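PDB 5GHU: probable fimbrial chaperone YadV from Escherichia coli K-12, which probably acts as a periplasmic chaperone that helps fimbrial subunits fold and assemble, in a fimbrial system that could contribute to adhesion to various surfaces. Local coordinates for residues W36-D41 with W89-E94. Residues are numbered along the deposited sequence; the frame is centred on the assembly and turned at random.
Sequences WLDTGD and WFNVLE
Trp36 lays its indole flat over the side chain of Asn91, the residue it faces in an antiparallel hydrogen-bonded pair. Asn91 N reaches Trp36 O at 2.7 Å, and Trp36 N returns a bond to Asn91 O. Followed outward, Asn91 first sets CB beneath the six-membered ring of Trp36, 3.4 Å from its centroid, a CH-pi contact over the face. With chi1 at -62°, CG stands beside its own backbone N and runs on under CE2 and NE1 of Trp36, the amide plane only 1° from the ring plane. At the tip the two branches part: ND2 makes a weak bond of 3.2 Å to Asp38 OD1, while OD1 of Asn91 accepts a hydrogen bond from Arg115 on strand 114-123. Asp38 also fixes the indole's rotation, since Trp36 NE1 donates in the ring plane to Asp38 OD2 at 2.9 Å, meeting it from above the carboxylate plane. At the ring's far edge CZ3 meets Leu93 CB. A leucine in place of Trp36 would probably leave the Asn91 amide without its flat cover and Asp38 OD2 without its indole donor. Beyond, Asp38 pairs with Trp89, whose CD1 lies 3.3 Å from Gly40 CA. Leu37 and Phe90 point to the other face, where both pack on Leu72 of strand 67-74. Side chains alternating in this way between the two faces of paired antiparallel strands are characteristic of beta sheets such as that of the immunoglobulin-like N-terminal domain of PapD-family chaperones.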
ATOM      1  N   TRP A  36       9.523   6.664  10.899  1.00 30.98           N
ATOM      2  CA  TRP A  36      10.517   5.702  10.463  1.00 30.51           C
ATOM      3  C   TRP A  36       9.986   4.791   9.381  1.00 32.11           C
ATOM      4  O   TRP A  36       8.761   4.706   9.150  1.00 28.99           O
ATOM      5  CB  TRP A  36      11.016   4.867  11.666  1.00 34.83           C
ATOM      6  CG  TRP A  36      10.026   3.793  12.156  1.00 32.74           C
ATOM      7  CD1 TRP A  36       9.971   2.484  11.754  1.00 33.91           C
ATOM      8  CD2 TRP A  36       8.981   3.946  13.140  1.00 31.22           C
ATOM      9  NE1 TRP A  36       8.950   1.816  12.411  1.00 34.20           N
ATOM     10  CE2 TRP A  36       8.345   2.686  13.280  1.00 32.37           C
ATOM     11  CE3 TRP A  36       8.531   5.017  13.918  1.00 33.51           C
ATOM     12  CZ2 TRP A  36       7.267   2.484  14.125  1.00 32.60           C
ATOM     13  CZ3 TRP A  36       7.474   4.803  14.787  1.00 36.47           C
ATOM     14  CH2 TRP A  36       6.862   3.529  14.896  1.00 33.84           C
ATOM     15  N   LEU A  37      10.914   4.087   8.726  1.00 28.70           N
ATOM     16  CA  LEU A  37      10.573   3.062   7.745  1.00 28.92           C
ATOM     17  C   LEU A  37      10.894   1.671   8.278  1.00 32.43           C
ATOM     18  O   LEU A  37      11.964   1.431   8.873  1.00 34.88           O
ATOM     19  CB  LEU A  37      11.333   3.296   6.443  1.00 28.03           C
ATOM     20  CG  LEU A  37      10.799   4.481   5.627  1.00 30.83           C
ATOM     21  CD1 LEU A  37      11.877   5.111   4.770  1.00 40.91           C
ATOM     22  CD2 LEU A  37       9.689   4.016   4.765  1.00 27.75           C
ATOM     23  N   ASP A  38       9.976   0.740   8.058  1.00 29.30           N
ATOM     24  CA  ASP A  38      10.299  -0.673   8.308  1.00 31.52           C
ATOM     25  C   ASP A  38       9.602  -1.615   7.310  1.00 34.28           C
ATOM     26  O   ASP A  38       9.093  -1.163   6.284  1.00 30.23           O
ATOM     27  CB  ASP A  38       9.985  -1.044   9.775  1.00 37.41           C
ATOM     28  CG  ASP A  38       8.508  -0.944  10.131  1.00 37.03           C
ATOM     29  OD1 ASP A  38       7.632  -1.039   9.256  1.00 36.81           O
ATOM     30  OD2 ASP A  38       8.216  -0.788  11.345  1.00 43.65           O
ATOM     31  N   THR A  39       9.598  -2.929   7.578  1.00 36.01           N
ATOM     32  CA  THR A  39       9.094  -3.854   6.568  1.00 37.47           C
ATOM     33  C   THR A  39       7.658  -4.290   6.809  1.00 50.73           C
ATOM     34  O   THR A  39       7.092  -5.034   6.007  1.00 53.14           O
ATOM     35  CB  THR A  39       9.974  -5.092   6.472  1.00 49.56           C
ATOM     36  OG1 THR A  39      10.058  -5.674   7.765  1.00 50.76           O
ATOM     37  CG2 THR A  39      11.374  -4.716   6.007  1.00 52.92           C
ATOM     38  N   GLY A  40       7.049  -3.823   7.891  1.00 52.38           N
ATOM     39  CA  GLY A  40       5.617  -4.021   8.049  1.00 65.94           C
ATOM     40  C   GLY A  40       5.239  -4.855   9.256  1.00 76.50           C
ATOM     41  O   GLY A  40       4.121  -5.392   9.321  1.00 73.00           O
ATOM     42  N   ASP A  41       6.187  -4.928  10.199  1.00 80.82           N
ATOM     43  CA  ASP A  41       6.082  -5.620  11.500  1.00 82.36           C
ATOM     44  C   ASP A  41       6.352  -7.101  11.336  1.00 79.41           C
ATOM     45  O   ASP A  41       7.472  -7.543  11.570  1.00 82.21           O
ATOM     46  CB  ASP A  41       4.718  -5.393  12.181  1.00 79.34           C
ATOM     47  CG  ASP A  41       4.671  -4.095  13.006  1.00 74.27           C
ATOM     48  OD1 ASP A  41       5.613  -3.281  12.944  1.00 71.93           O
ATOM     49  OD2 ASP A  41       3.682  -3.884  13.727  1.00 73.68           O
ATOM     50  N   TRP A  89       7.020   0.096   4.837  1.00 25.90           N
ATOM     51  CA  TRP A  89       6.049   0.879   5.581  1.00 25.98           C
ATOM     52  C   TRP A  89       6.635   2.124   6.209  1.00 22.56           C
ATOM     53  O   TRP A  89       7.612   2.059   6.935  1.00 25.00           O
ATOM     54  CB  TRP A  89       5.416  -0.003   6.655  1.00 28.61           C
ATOM     55  CG  TRP A  89       4.537  -0.982   5.949  1.00 36.15           C
ATOM     56  CD1 TRP A  89       4.912  -2.171   5.369  1.00 44.77           C
ATOM     57  CD2 TRP A  89       3.153  -0.813   5.658  1.00 32.74           C
ATOM     58  NE1 TRP A  89       3.835  -2.757   4.766  1.00 45.57           N
ATOM     59  CE2 TRP A  89       2.738  -1.947   4.936  1.00 43.59           C
ATOM     60  CE3 TRP A  89       2.225   0.180   5.942  1.00 34.84           C
ATOM     61  CZ2 TRP A  89       1.428  -2.117   4.524  1.00 47.21           C
ATOM     62  CZ3 TRP A  89       0.934   0.008   5.536  1.00 43.67           C
ATOM     63  CH2 TRP A  89       0.542  -1.128   4.840  1.00 44.57           C
ATOM     64  N   PHE A  90       6.028   3.250   5.879  1.00 22.78           N
ATOM     65  CA  PHE A  90       6.367   4.518   6.528  1.00 21.77           C
ATOM     66  C   PHE A  90       5.467   4.709   7.745  1.00 24.17           C
ATOM     67  O   PHE A  90       4.246   4.780   7.603  1.00 27.15           O
ATOM     68  CB  PHE A  90       6.193   5.696   5.535  1.00 23.20           C
ATOM     69  CG  PHE A  90       6.475   7.042   6.161  1.00 25.42           C
ATOM     70  CD1 PHE A  90       7.721   7.315   6.683  1.00 25.44           C
ATOM     71  CD2 PHE A  90       5.468   7.969   6.348  1.00 22.70           C
ATOM     72  CE1 PHE A  90       8.014   8.514   7.313  1.00 27.50           C
ATOM     73  CE2 PHE A  90       5.741   9.172   6.970  1.00 28.36           C
ATOM     74  CZ  PHE A  90       7.022   9.438   7.478  1.00 29.29           C
ATOM     75  N   ASN A  91       6.089   4.788   8.924  1.00 25.64           N
ATOM     76  CA  ASN A  91       5.375   4.886  10.191  1.00 26.33           C
ATOM     77  C   ASN A  91       5.485   6.231  10.825  1.00 28.09           C
ATOM     78  O   ASN A  91       6.574   6.809  10.843  1.00 27.12           O
ATOM     79  CB  ASN A  91       5.948   3.895  11.216  1.00 28.21           C
ATOM     80  CG  ASN A  91       5.798   2.445  10.789  1.00 35.49           C
ATOM     81  OD1 ASN A  91       4.938   1.754  11.294  1.00 38.52           O
ATOM     82  ND2 ASN A  91       6.634   1.987   9.874  1.00 34.17           N
ATOM     83  N   VAL A  92       4.377   6.672  11.420  1.00 27.15           N
ATOM     84  CA  VAL A  92       4.293   7.875  12.217  1.00 27.17           C
ATOM     85  C   VAL A  92       3.653   7.556  13.553  1.00 30.98           C
ATOM     86  O   VAL A  92       2.562   6.997  13.602  1.00 34.11           O
ATOM     87  CB  VAL A  92       3.480   8.917  11.456  1.00 28.16           C
ATOM     88  CG1 VAL A  92       3.240  10.124  12.312  1.00 33.05           C
ATOM     89  CG2 VAL A  92       4.239   9.232  10.174  1.00 31.96           C
ATOM     90  N   LEU A  93       4.342   7.901  14.632  1.00 30.86           N
ATOM     91  CA  LEU A  93       3.852   7.605  15.985  1.00 30.56           C
ATOM     92  C   LEU A  93       3.775   8.914  16.760  1.00 35.14           C
ATOM     93  O   LEU A  93       4.771   9.600  16.863  1.00 37.23           O
ATOM     94  CB  LEU A  93       4.800   6.576  16.670  1.00 31.93           C
ATOM     95  CG  LEU A  93       4.578   6.079  18.109  1.00 43.09           C
ATOM     96  CD1 LEU A  93       5.068   7.068  19.166  1.00 52.10           C
ATOM     97  CD2 LEU A  93       3.126   5.810  18.306  1.00 49.47           C
ATOM     98  N   GLU A  94       2.611   9.287  17.288  1.00 36.92           N
ATOM     99  CA  GLU A  94       2.514  10.571  18.010  1.00 35.20           C
ATOM    100  C   GLU A  94       2.370  10.307  19.499  1.00 42.23           C
ATOM    101  O   GLU A  94       1.859   9.284  19.908  1.00 44.92           O
ATOM    102  CB  GLU A  94       1.345  11.431  17.486  1.00 43.68           C
ATOM    103  CG  GLU A  94      -0.066  10.917  17.784  1.00 49.85           C
ATOM    104  CD  GLU A  94      -1.148  11.562  16.904  1.00 48.70           C
ATOM    105  OE1 GLU A  94      -0.902  11.767  15.704  1.00 49.56           O
ATOM    106  OE2 GLU A  94      -2.252  11.844  17.400  1.00 55.51           O
TER